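Local coordinates for protein UDP-galactopyranose mutase (Deinococcus radiodurans, PDB 3HDQ) that probably catalyses the interconversion of UDP-galactopyranose and UDP-galactofuranose, using a bound flavin-adenine dinucleotide as cofactor, at residues L171-K174 with F175-Y179; V359-G363 with R364-Y368; R369-N372 with M373-V377. All blocks are in the same frame, centred on the assembly; numbering follows the deposited sequence.

Contact 1: L171-K174 with F175-Y179; sequences LYNK and FFRGY. With GDU (galactose-uridine-5'-diphosphate), chain K.
Leu171 and Phe175 run alongside each other on helix 159-184, with Leu171 CD2 4.0 Å from Phe175 CE1. Leu171 O accepts the regular helical bond from Phe175 N and also faces the rim of the Phe175 ring. At Tyr172 the helix widens into a pi-type turn: its O takes Phe176 N, at 3.0 Å, and Arg177 N, at 2.9 Å, the second almost straight (N-H...O 169°). The Tyr172 side chain leaves with CG anti to the backbone N (chi1 167°), which brings its ring alongside the next turn. There Arg177 CB packs off-centre over one face, 4.2 Å from the ring centroid, a CH-pi contact. Asn173 marks where the wide turn is patched: a water donates to Asn173 O and weakly accepts from Gly178 N. Its OD1 lies over one face of the Arg177 guanidinium, 3.4 Å from NE, too poorly angled for a hydrogen bond. With an alanine in place of Arg177, CB could still cover Tyr172, but Asn173 OD1 would probably lose the flat group beneath it, leaving its amide freer to turn. Lys174 sends NZ back to a salt bridge with Asp170, while its CB lies against Phe175. The following turn belongs to the substrate site: Phe175 O accepts a hydrogen bond from the uracil N3 of UDP-galactose at 2.9 Å, Phe176 CD1 approaches uracil O2 at 3.2 Å, and Tyr179 lays a ring face against the base. Behind this uridine-binding surface, Leu171 packs on Leu132 and Tyr133 of helix 126-133, Phe175 on Ala113 and Val115 of strand 111-115, and Phe176 on Val163 earlier in the same long helix.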
loop_
_atom_site.group_PDB
_atom_site.type_symbol
_atom_site.label_atom_id
_atom_site.label_comp_id
_atom_site.label_asym_id
_atom_site.label_seq_id
_atom_site.Cartn_x
_atom_site.Cartn_y
_atom_site.Cartn_z
ATOM N N LEU A 171 18.151 33.468 -24.384
ATOM C CA LEU A 171 17.064 32.730 -23.760
ATOM C C LEU A 171 17.458 31.269 -23.582
ATOM O O LEU A 171 17.106 30.630 -22.586
ATOM C CB LEU A 171 15.784 32.877 -24.583
ATOM C CG LEU A 171 15.177 34.276 -24.456
ATOM C CD1 LEU A 171 14.003 34.434 -25.417
ATOM C CD2 LEU A 171 14.759 34.541 -22.993
ATOM N N TYR A 172 18.214 30.764 -24.552
ATOM C CA TYR A 172 18.791 29.432 -24.484
ATOM C C TYR A 172 19.731 29.288 -23.290
ATOM O O TYR A 172 19.675 28.294 -22.568
ATOM C CB TYR A 172 19.536 29.116 -25.789
ATOM C CG TYR A 172 20.438 27.902 -25.720
ATOM C CD1 TYR A 172 19.920 26.624 -25.866
ATOM C CD2 TYR A 172 21.810 28.037 -25.526
ATOM C CE1 TYR A 172 20.739 25.506 -25.813
ATOM C CE2 TYR A 172 22.637 26.926 -25.474
ATOM C CZ TYR A 172 22.091 25.663 -25.616
ATOM O OH TYR A 172 22.889 24.549 -25.567
ATOM N N ASN A 173 20.605 30.267 -23.085
ATOM C CA ASN A 173 21.548 30.186 -21.971
ATOM C C ASN A 173 20.836 30.313 -20.628
ATOM O O ASN A 173 21.288 29.762 -19.619
ATOM C CB ASN A 173 22.629 31.264 -22.060
ATOM C CG ASN A 173 23.573 31.072 -23.245
ATOM O OD1 ASN A 173 23.728 29.974 -23.780
ATOM N ND2 ASN A 173 24.212 32.156 -23.653
ATOM N N LYS A 174 19.721 31.039 -20.622
ATOM C CA LYS A 174 19.030 31.341 -19.375
ATOM C C LYS A 174 18.071 30.256 -18.884
ATOM O O LYS A 174 17.934 30.063 -17.679
ATOM C CB LYS A 174 18.338 32.708 -19.456
ATOM C CG LYS A 174 19.201 33.796 -18.863
ATOM C CD LYS A 174 18.863 35.183 -19.353
ATOM C CE LYS A 174 19.880 36.180 -18.778
ATOM N NZ LYS A 174 20.136 37.326 -19.699
ATOM N N PHE A 175 17.434 29.547 -19.816
ATOM C CA PHE A 175 16.424 28.550 -19.465
ATOM C C PHE A 175 16.826 27.094 -19.774
ATOM O O PHE A 175 16.407 26.177 -19.068
ATOM C CB PHE A 175 15.083 28.881 -20.145
ATOM C CG PHE A 175 14.420 30.125 -19.608
ATOM C CD1 PHE A 175 14.775 31.378 -20.078
ATOM C CD2 PHE A 175 13.441 30.036 -18.627
ATOM C CE1 PHE A 175 14.175 32.518 -19.574
ATOM C CE2 PHE A 175 12.839 31.178 -18.120
ATOM C CZ PHE A 175 13.209 32.417 -18.590
ATOM N N PHE A 176 17.626 26.878 -20.822
ATOM C CA PHE A 176 17.905 25.516 -21.289
ATOM C C PHE A 176 19.311 24.960 -21.059
ATOM O O PHE A 176 19.452 23.829 -20.582
ATOM C CB PHE A 176 17.519 25.356 -22.759
ATOM C CG PHE A 176 16.046 25.327 -22.977
ATOM C CD1 PHE A 176 15.357 24.131 -22.935
ATOM C CD2 PHE A 176 15.345 26.500 -23.184
ATOM C CE1 PHE A 176 13.999 24.106 -23.123
ATOM C CE2 PHE A 176 13.984 26.482 -23.368
ATOM C CZ PHE A 176 13.309 25.288 -23.337
ATOM N N ARG A 177 20.340 25.732 -21.403
ATOM C CA ARG A 177 21.702 25.216 -21.331
ATOM C C ARG A 177 22.050 24.672 -19.952
ATOM O O ARG A 177 22.425 23.505 -19.820
ATOM C CB ARG A 177 22.733 26.259 -21.753
ATOM C CG ARG A 177 24.142 25.670 -21.878
ATOM C CD ARG A 177 25.164 26.688 -22.338
ATOM N NE ARG A 177 25.167 27.869 -21.480
ATOM C CZ ARG A 177 26.203 28.693 -21.349
ATOM N NH1 ARG A 177 27.332 28.458 -22.016
ATOM N NH2 ARG A 177 26.120 29.745 -20.543
ATOM N N GLY A 178 21.934 25.517 -18.932
ATOM C CA GLY A 178 22.270 25.116 -17.573
ATOM C C GLY A 178 21.446 23.938 -17.047
ATOM O O GLY A 178 21.981 23.036 -16.403
ATOM N N TYR A 179 20.142 23.952 -17.317
ATOM C CA TYR A 179 19.249 22.901 -16.828
ATOM C C TYR A 179 19.644 21.559 -17.435
ATOM O O TYR A 179 19.818 20.555 -16.723
ATOM C CB TYR A 179 17.794 23.218 -17.187
ATOM C CG TYR A 179 16.798 22.276 -16.555
ATOM C CD1 TYR A 179 16.079 22.659 -15.430
ATOM C CD2 TYR A 179 16.587 20.994 -17.070
ATOM C CE1 TYR A 179 15.171 21.803 -14.833
ATOM C CE2 TYR A 179 15.682 20.127 -16.479
ATOM C CZ TYR A 179 14.972 20.543 -15.362
ATOM O OH TYR A 179 14.066 19.711 -14.763
HETATM N N1 GDU K . 14.413 21.726 -20.016
HETATM C C2 GDU K . 15.047 22.730 -19.621
HETATM N N3 GDU K . 14.853 23.689 -18.820
HETATM C C4 GDU K . 13.657 23.630 -18.209
HETATM C C5 GDU K . 12.759 22.501 -18.550
HETATM C C6 GDU K . 13.183 21.584 -19.442
HETATM O O2 GDU K . 16.331 22.810 -20.222
HETATM O O4 GDU K . 13.328 24.470 -17.374
HETATM C C1D GDU K . 14.921 20.761 -20.948
HETATM C C2D GDU K . 15.871 19.659 -20.419
HETATM O O2D GDU K . 16.755 19.174 -21.422
HETATM C C3D GDU K . 14.866 18.614 -19.981
HETATM C C4D GDU K . 13.954 18.636 -21.206
HETATM O O4D GDU K . 13.894 20.005 -21.617
HETATM O O3D GDU K . 15.495 17.355 -19.757
HETATM C C5D GDU K . 12.639 17.881 -21.083
HETATM O O5D GDU K . 11.934 18.580 -20.041
HETATM P PA GDU K . 10.910 17.846 -19.060
HETATM O O1A GDU K . 10.135 18.896 -18.341
HETATM O O2A GDU K . 9.990 17.045 -19.883
HETATM O O3A GDU K . 11.697 17.011 -17.961
HETATM P PB GDU K . 11.081 15.737 -17.253
HETATM O O1B GDU K . 12.201 15.328 -16.371
HETATM O O2B GDU K . 10.760 14.575 -18.117
HETATM O O3B GDU K . 9.844 16.071 -16.285
HETATM C "C1'" GDU K . 8.801 15.268 -15.698
HETATM C "C2'" GDU K . 7.653 15.113 -16.717
HETATM C "C3'" GDU K . 7.358 16.538 -17.241
HETATM C "C4'" GDU K . 6.735 17.354 -16.069
HETATM C "C5'" GDU K . 7.681 17.256 -14.840
HETATM C "C6'" GDU K . 7.044 17.781 -13.522
HETATM O "O2'" GDU K . 7.983 14.169 -17.753
HETATM O "O3'" GDU K . 6.481 16.446 -18.387
HETATM O "O4'" GDU K . 5.434 16.798 -15.781
HETATM O "O5'" GDU K . 8.318 15.984 -14.535
HETATM O "O6'" GDU K . 7.454 19.133 -13.204
HETATM O O HOH W 1 20.237 27.520 -18.034
#

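Contact 2: V359-G363 with R364-Y368; sequences VTFVG and RLATY. With FAD (flavin-adenine dinucleotide), chain L.
Gly363 O is gripped twice by Thr367, whose N reaches it at 3.1 Å and whose OG1 donates at 2.8 Å, from opposite faces of the carbonyl plane. The hydroxyl approaches from above that plane, 38° out of it. This double hold closes the turn that follows strand 359-361, the edge strand of the five-stranded parallel sheet in the Rossmann-like FAD-binding domain. Thr367 OG1 lies between its own backbone N and carbonyl carbon (chi1 68°), the rotamer that lets both donors of one residue converge on one oxygen. OG1 is also hydrogen-bonded to Gln379 of helix 373-388, which further ties Gly363 N to its own side-chain oxygen. The methyl branch, CG2, turns back along the strand end to lie 3.6 Å from Phe361 O. Beside it, Ala366 CB abuts Val362 O at 3.3 Å and packs against Phe361 CB, so the turn folds down onto the strand it has just left. Phe361 in turn meets Phe264 edge-to-face. At Gly363 the backbone (phi 110°) leaves no room for a beta carbon, which would run into both the preceding carbonyl and the FAD phosphate. The main chain can therefore come close to the pyrophosphate, and Arg364 N donates to FAD O2P at 3.1 Å. The Arg364 side chain then runs away from the strand toward the flavin, its course bent at chi3. NH1 is held by Tyr334 O and NH2 by Tyr371 O, bonds that limit the rotation of the guanidinium. One face of that group covers the start of the ribityl chain, with Arg364 NH2 3.4 Å from FAD C1'.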
loop_
_atom_site.group_PDB
_atom_site.type_symbol
_atom_site.label_atom_id
_atom_site.label_comp_id
_atom_site.label_asym_id
_atom_site.label_seq_id
_atom_site.Cartn_x
_atom_site.Cartn_y
_atom_site.Cartn_z
ATOM N N VAL A 359 9.564 -13.432 -26.173
ATOM C CA VAL A 359 9.649 -12.256 -25.328
ATOM C C VAL A 359 9.214 -11.024 -26.102
ATOM O O VAL A 359 9.682 -10.788 -27.217
ATOM C CB VAL A 359 11.077 -12.041 -24.794
ATOM C CG1 VAL A 359 11.111 -10.882 -23.811
ATOM C CG2 VAL A 359 11.571 -13.297 -24.114
ATOM N N THR A 360 8.302 -10.246 -25.529
ATOM C CA THR A 360 8.025 -8.930 -26.097
ATOM C C THR A 360 8.375 -7.779 -25.149
ATOM O O THR A 360 8.107 -7.823 -23.948
ATOM C CB THR A 360 6.617 -8.804 -26.776
ATOM O OG1 THR A 360 5.969 -7.601 -26.353
ATOM C CG2 THR A 360 5.739 -9.975 -26.480
ATOM N N PHE A 361 9.019 -6.768 -25.721
ATOM C CA PHE A 361 9.567 -5.656 -24.970
ATOM C C PHE A 361 8.635 -4.452 -25.081
ATOM O O PHE A 361 8.189 -4.104 -26.176
ATOM C CB PHE A 361 10.977 -5.324 -25.488
ATOM C CG PHE A 361 11.973 -6.437 -25.287
ATOM C CD1 PHE A 361 11.881 -7.611 -26.022
ATOM C CD2 PHE A 361 12.990 -6.314 -24.351
ATOM C CE1 PHE A 361 12.769 -8.631 -25.828
ATOM C CE2 PHE A 361 13.893 -7.340 -24.154
ATOM C CZ PHE A 361 13.785 -8.502 -24.902
ATOM N N VAL A 362 8.328 -3.835 -23.940
ATOM C CA VAL A 362 7.370 -2.729 -23.888
ATOM C C VAL A 362 7.755 -1.758 -22.794
ATOM O O VAL A 362 8.199 -2.180 -21.731
ATOM C CB VAL A 362 5.935 -3.208 -23.552
ATOM C CG1 VAL A 362 4.932 -2.091 -23.824
ATOM C CG2 VAL A 362 5.577 -4.461 -24.332
ATOM N N GLY A 363 7.577 -0.462 -23.055
ATOM C CA GLY A 363 7.713 0.550 -22.021
ATOM C C GLY A 363 8.928 1.440 -22.180
ATOM O O GLY A 363 9.776 1.200 -23.046
ATOM N N ARG A 364 9.020 2.465 -21.335
ATOM C CA ARG A 364 10.105 3.435 -21.441
ATOM C C ARG A 364 11.494 2.782 -21.441
ATOM O O ARG A 364 12.326 3.098 -22.293
ATOM C CB ARG A 364 10.021 4.509 -20.344
ATOM C CG ARG A 364 11.237 5.417 -20.318
ATOM C CD ARG A 364 11.296 6.374 -19.109
ATOM N NE ARG A 364 10.480 7.561 -19.311
ATOM C CZ ARG A 364 10.744 8.762 -18.802
ATOM N NH1 ARG A 364 11.810 8.961 -18.049
ATOM N NH2 ARG A 364 9.919 9.767 -19.042
ATOM N N LEU A 365 11.745 1.885 -20.491
ATOM C CA LEU A 365 13.081 1.300 -20.309
ATOM C C LEU A 365 13.408 0.217 -21.331
ATOM O O LEU A 365 14.525 0.144 -21.844
ATOM C CB LEU A 365 13.214 0.696 -18.915
ATOM C CG LEU A 365 12.937 1.698 -17.798
ATOM C CD1 LEU A 365 13.123 1.032 -16.448
ATOM C CD2 LEU A 365 13.866 2.892 -17.974
ATOM N N ALA A 366 12.420 -0.620 -21.608
ATOM C CA ALA A 366 12.593 -1.786 -22.443
ATOM C C ALA A 366 12.728 -1.447 -23.932
ATOM O O ALA A 366 13.362 -2.192 -24.695
ATOM C CB ALA A 366 11.427 -2.750 -22.203
ATOM N N THR A 367 12.130 -0.331 -24.350
ATOM C CA THR A 367 12.222 0.090 -25.743
ATOM C C THR A 367 13.010 1.384 -25.880
ATOM O O THR A 367 13.061 1.976 -26.958
ATOM C CB THR A 367 10.835 0.225 -26.432
ATOM O OG1 THR A 367 10.090 1.321 -25.865
ATOM C CG2 THR A 367 10.047 -1.054 -26.282
ATOM N N TYR A 368 13.625 1.817 -24.785
ATOM C CA TYR A 368 14.526 2.972 -24.803
ATOM C C TYR A 368 13.861 4.201 -25.435
ATOM O O TYR A 368 14.419 4.848 -26.325
ATOM C CB TYR A 368 15.831 2.620 -25.529
ATOM C CG TYR A 368 17.042 3.417 -25.071
ATOM C CD1 TYR A 368 17.527 3.288 -23.778
ATOM C CD2 TYR A 368 17.707 4.273 -25.940
ATOM C CE1 TYR A 368 18.624 3.992 -23.352
ATOM C CE2 TYR A 368 18.817 4.991 -25.523
ATOM C CZ TYR A 368 19.269 4.844 -24.223
ATOM O OH TYR A 368 20.366 5.549 -23.785
HETATM P PA FAD L . 8.530 1.761 -15.078
HETATM O O1A FAD L . 7.724 2.562 -14.237
HETATM O O2A FAD L . 9.874 2.141 -14.933
HETATM O O5B FAD L . 8.328 0.300 -14.611
HETATM C C5B FAD L . 9.111 -0.765 -14.997
HETATM C C4B FAD L . 9.188 -1.697 -13.833
HETATM O O4B FAD L . 9.952 -2.802 -14.159
HETATM C C3B FAD L . 9.907 -1.014 -12.695
HETATM O O3B FAD L . 9.102 -0.835 -11.578
HETATM C C2B FAD L . 11.040 -1.928 -12.372
HETATM O O2B FAD L . 11.156 -2.054 -11.007
HETATM C C1B FAD L . 10.642 -3.211 -13.039
HETATM N N9A FAD L . 11.803 -4.047 -13.329
HETATM C C8A FAD L . 12.904 -3.742 -14.025
HETATM N N7A FAD L . 13.717 -4.768 -14.045
HETATM C C5A FAD L . 13.159 -5.754 -13.361
HETATM C C6A FAD L . 13.549 -7.038 -13.052
HETATM N N6A FAD L . 14.598 -7.556 -13.592
HETATM N N1A FAD L . 12.750 -7.836 -12.315
HETATM C C2A FAD L . 11.568 -7.370 -11.861
HETATM N N3A FAD L . 11.187 -6.112 -12.165
HETATM C C4A FAD L . 11.963 -5.309 -12.889
HETATM N N1 FAD L . 5.193 10.968 -17.098
HETATM C C2 FAD L . 4.132 11.755 -17.303
HETATM O O2 FAD L . 3.296 11.476 -18.109
HETATM N N3 FAD L . 4.020 12.870 -16.574
HETATM C C4 FAD L . 4.959 13.185 -15.649
HETATM O O4 FAD L . 4.872 14.169 -14.995
HETATM C C4X FAD L . 6.025 12.384 -15.471
HETATM N N5 FAD L . 6.960 12.719 -14.559
HETATM C C5X FAD L . 8.026 11.913 -14.378
HETATM C C6 FAD L . 8.967 12.256 -13.437
HETATM C C7 FAD L . 10.051 11.447 -13.242
HETATM C C7M FAD L . 11.072 11.804 -12.243
HETATM C C8 FAD L . 10.190 10.299 -13.966
HETATM C C8M FAD L . 11.389 9.462 -13.722
HETATM C C9 FAD L . 9.239 9.953 -14.904
HETATM C C9A FAD L . 8.152 10.761 -15.123
HETATM N N10 FAD L . 7.196 10.432 -16.040
HETATM C C10 FAD L . 6.143 11.259 -16.205
HETATM C "C1'" FAD L . 7.348 9.265 -16.945
HETATM C "C2'" FAD L . 6.779 7.985 -16.380
HETATM O "O2'" FAD L . 7.506 7.714 -15.235
HETATM C "C3'" FAD L . 6.920 6.794 -17.323
HETATM O "O3'" FAD L . 6.220 6.898 -18.483
HETATM C "C4'" FAD L . 6.225 5.606 -16.767
HETATM O "O4'" FAD L . 6.289 5.773 -15.385
HETATM C "C5'" FAD L . 6.935 4.382 -17.265
HETATM O "O5'" FAD L . 6.202 3.213 -17.218
HETATM P P FAD L . 6.934 1.867 -17.457
HETATM O O1P FAD L . 6.068 0.805 -17.125
HETATM O O2P FAD L . 7.245 1.807 -18.834
HETATM O O3P FAD L . 8.244 1.866 -16.610
#

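Contact 3: R369-N372 with M373-V377; sequences RYYN and MDQVV. With FAD (flavin-adenine dinucleotide), chain L.
Asn372 stands at the N-cap of helix 373-388 yet makes no side-chain capping bond; only the reverse half of a capping box is formed, Asn372 N donating to Gln375 OE1 at 2.8 Å. That bond is nearly straight (N-H...O 176°). Gln375 OE1 also accepts from a water that bridges to Tyr370 O, whereas Asn372 OD1 is spent on Arg198 of the substrate site. Val376 N donates to Asn372 O, beginning the regular helix. The Tyr371 ring is sandwiched: Gln375 CB lies over one face in a CH-pi contact, 4.0 Å from the centroid, Arg369 CB covers the other, and Val376 CG2 sits at the edge. A water links Asn372 ND2 to Asp374 OD2. The first helical amide serves the cofactor: Met373 N donates to flavin O2 at 2.8 Å and, weakly, to N1. Such a helix start aimed at the flavin C2 carbonyl would tend to favour negative charge there, as in related flavoproteins. Tyr371 O accepts from the ribityl O3', and Met373 completes the grip by curling at chi3 (-78°) until its CE lies 3.4 Å from flavin C2.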
loop_
_atom_site.group_PDB
_atom_site.type_symbol
_atom_site.label_atom_id
_atom_site.label_comp_id
_atom_site.label_asym_id
_atom_site.label_seq_id
_atom_site.Cartn_x
_atom_site.Cartn_y
_atom_site.Cartn_z
ATOM N N ARG A 369 12.660 4.508 -24.967
ATOM C CA ARG A 369 11.903 5.634 -25.482
ATOM C C ARG A 369 11.558 6.615 -24.363
ATOM O O ARG A 369 11.107 6.207 -23.296
ATOM C CB ARG A 369 10.653 5.131 -26.206
ATOM C CG ARG A 369 11.000 4.406 -27.506
ATOM C CD ARG A 369 9.768 3.952 -28.245
ATOM N NE ARG A 369 10.067 2.996 -29.306
ATOM C CZ ARG A 369 9.132 2.382 -30.026
ATOM N NH1 ARG A 369 7.850 2.630 -29.789
ATOM N NH2 ARG A 369 9.470 1.518 -30.971
ATOM N N TYR A 370 11.808 7.902 -24.602
ATOM C CA TYR A 370 11.545 8.950 -23.605
ATOM C C TYR A 370 10.035 9.238 -23.553
ATOM O O TYR A 370 9.579 10.294 -23.992
ATOM C CB TYR A 370 12.359 10.221 -23.945
ATOM C CG TYR A 370 12.492 11.294 -22.859
ATOM C CD1 TYR A 370 11.648 11.322 -21.752
ATOM C CD2 TYR A 370 13.441 12.305 -22.973
ATOM C CE1 TYR A 370 11.761 12.315 -20.774
ATOM C CE2 TYR A 370 13.562 13.307 -22.002
ATOM C CZ TYR A 370 12.719 13.305 -20.907
ATOM O OH TYR A 370 12.829 14.283 -19.938
ATOM N N TYR A 371 9.272 8.289 -23.005
ATOM C CA TYR A 371 7.807 8.329 -23.049
ATOM C C TYR A 371 7.163 8.856 -21.767
ATOM O O TYR A 371 7.621 8.556 -20.658
ATOM C CB TYR A 371 7.241 6.929 -23.322
ATOM C CG TYR A 371 7.107 6.557 -24.785
ATOM C CD1 TYR A 371 7.348 7.488 -25.778
ATOM C CD2 TYR A 371 6.705 5.277 -25.169
ATOM C CE1 TYR A 371 7.215 7.158 -27.109
ATOM C CE2 TYR A 371 6.565 4.939 -26.506
ATOM C CZ TYR A 371 6.822 5.893 -27.472
ATOM O OH TYR A 371 6.695 5.598 -28.815
ATOM N N ASN A 372 6.091 9.626 -21.924
ATOM C CA ASN A 372 5.266 10.013 -20.779
ATOM C C ASN A 372 4.319 8.864 -20.433
ATOM O O ASN A 372 4.228 7.884 -21.176
ATOM C CB ASN A 372 4.467 11.295 -21.071
ATOM C CG ASN A 372 5.355 12.464 -21.463
ATOM O OD1 ASN A 372 6.399 12.697 -20.851
ATOM N ND2 ASN A 372 4.945 13.205 -22.490
ATOM N N MET A 373 3.594 8.986 -19.326
ATOM C CA MET A 373 2.704 7.913 -18.906
ATOM C C MET A 373 1.691 7.540 -19.992
ATOM O O MET A 373 1.530 6.362 -20.327
ATOM C CB MET A 373 1.995 8.262 -17.589
ATOM C CG MET A 373 2.918 8.345 -16.388
ATOM S SD MET A 373 2.052 8.798 -14.856
ATOM C CE MET A 373 1.844 10.571 -15.086
ATOM N N ASP A 374 1.000 8.536 -20.535
ATOM C CA ASP A 374 -0.039 8.248 -21.514
ATOM C C ASP A 374 0.512 7.490 -22.725
ATOM O O ASP A 374 -0.140 6.579 -23.226
ATOM C CB ASP A 374 -0.774 9.519 -21.945
ATOM C CG ASP A 374 0.076 10.423 -22.814
ATOM O OD1 ASP A 374 -0.417 10.882 -23.861
ATOM O OD2 ASP A 374 1.238 10.681 -22.447
ATOM N N GLN A 375 1.708 7.867 -23.182
ATOM C CA GLN A 375 2.345 7.213 -24.333
ATOM C C GLN A 375 2.692 5.770 -24.026
ATOM O O GLN A 375 2.572 4.903 -24.889
ATOM C CB GLN A 375 3.623 7.950 -24.749
ATOM C CG GLN A 375 3.393 9.365 -25.249
ATOM C CD GLN A 375 4.693 10.110 -25.476
ATOM O OE1 GLN A 375 5.430 10.413 -24.530
ATOM N NE2 GLN A 375 4.983 10.412 -26.733
ATOM N N VAL A 376 3.135 5.503 -22.800
ATOM C CA VAL A 376 3.363 4.113 -22.415
ATOM C C VAL A 376 2.048 3.329 -22.404
ATOM O O VAL A 376 1.997 2.218 -22.923
ATOM C CB VAL A 376 4.130 3.956 -21.090
ATOM C CG1 VAL A 376 4.139 2.489 -20.648
ATOM C CG2 VAL A 376 5.565 4.460 -21.263
ATOM N N VAL A 377 0.985 3.905 -21.845
ATOM C CA VAL A 377 -0.312 3.239 -21.896
ATOM C C VAL A 377 -0.698 2.918 -23.355
ATOM O O VAL A 377 -1.089 1.796 -23.676
ATOM C CB VAL A 377 -1.430 4.046 -21.198
ATOM C CG1 VAL A 377 -2.775 3.397 -21.441
ATOM C CG2 VAL A 377 -1.172 4.154 -19.691
HETATM P PA FAD L . 8.530 1.761 -15.078
HETATM O O1A FAD L . 7.724 2.562 -14.237
HETATM O O2A FAD L . 9.874 2.141 -14.933
HETATM O O5B FAD L . 8.328 0.300 -14.611
HETATM C C5B FAD L . 9.111 -0.765 -14.997
HETATM C C4B FAD L . 9.188 -1.697 -13.833
HETATM O O4B FAD L . 9.952 -2.802 -14.159
HETATM C C3B FAD L . 9.907 -1.014 -12.695
HETATM O O3B FAD L . 9.102 -0.835 -11.578
HETATM C C2B FAD L . 11.040 -1.928 -12.372
HETATM O O2B FAD L . 11.156 -2.054 -11.007
HETATM C C1B FAD L . 10.642 -3.211 -13.039
HETATM N N9A FAD L . 11.803 -4.047 -13.329
HETATM C C8A FAD L . 12.904 -3.742 -14.025
HETATM N N7A FAD L . 13.717 -4.768 -14.045
HETATM C C5A FAD L . 13.159 -5.754 -13.361
HETATM C C6A FAD L . 13.549 -7.038 -13.052
HETATM N N6A FAD L . 14.598 -7.556 -13.592
HETATM N N1A FAD L . 12.750 -7.836 -12.315
HETATM C C2A FAD L . 11.568 -7.370 -11.861
HETATM N N3A FAD L . 11.187 -6.112 -12.165
HETATM C C4A FAD L . 11.963 -5.309 -12.889
HETATM N N1 FAD L . 5.193 10.968 -17.098
HETATM C C2 FAD L . 4.132 11.755 -17.303
HETATM O O2 FAD L . 3.296 11.476 -18.109
HETATM N N3 FAD L . 4.020 12.870 -16.574
HETATM C C4 FAD L . 4.959 13.185 -15.649
HETATM O O4 FAD L . 4.872 14.169 -14.995
HETATM C C4X FAD L . 6.025 12.384 -15.471
HETATM N N5 FAD L . 6.960 12.719 -14.559
HETATM C C5X FAD L . 8.026 11.913 -14.378
HETATM C C6 FAD L . 8.967 12.256 -13.437
HETATM C C7 FAD L . 10.051 11.447 -13.242
HETATM C C7M FAD L . 11.072 11.804 -12.243
HETATM C C8 FAD L . 10.190 10.299 -13.966
HETATM C C8M FAD L . 11.389 9.462 -13.722
HETATM C C9 FAD L . 9.239 9.953 -14.904
HETATM C C9A FAD L . 8.152 10.761 -15.123
HETATM N N10 FAD L . 7.196 10.432 -16.040
HETATM C C10 FAD L . 6.143 11.259 -16.205
HETATM C "C1'" FAD L . 7.348 9.265 -16.945
HETATM C "C2'" FAD L . 6.779 7.985 -16.380
HETATM O "O2'" FAD L . 7.506 7.714 -15.235
HETATM C "C3'" FAD L . 6.920 6.794 -17.323
HETATM O "O3'" FAD L . 6.220 6.898 -18.483
HETATM C "C4'" FAD L . 6.225 5.606 -16.767
HETATM O "O4'" FAD L . 6.289 5.773 -15.385
HETATM C "C5'" FAD L . 6.935 4.382 -17.265
HETATM O "O5'" FAD L . 6.202 3.213 -17.218
HETATM P P FAD L . 6.934 1.867 -17.457
HETATM O O1P FAD L . 6.068 0.805 -17.125
HETATM O O2P FAD L . 7.245 1.807 -18.834
HETATM O O3P FAD L . 8.244 1.866 -16.610
HETATM O O HOH W 2 7.219 12.154 -24.847
HETATM O O HOH W 3 2.235 13.011 -23.927
#

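Contacts 2 and 3 form one FAD-binding run, their centres 11 Å apart: along the loop from strand 359-361 to helix 373-388 the backbone amide bonds fall first on the pyrophosphate (contact 2), then on the flavin (contact 3). A probable hydrogen bond of 3.0 Å between Arg364 O and Arg369 N joins them. Contact 1 lies across the chain's centre from contact 2, about 32 Å between centres, on a helix serving the uridine. Contact 2 is buried; contacts 1 and 3 are partly buried, with one and two bridging waters. Aromatic surfaces and a carbonyl meet the base in contact 1; a backbone amide each, a guanidinium face, a carbonyl and a methionine side chain meet the cofactor in contacts 2 and 3.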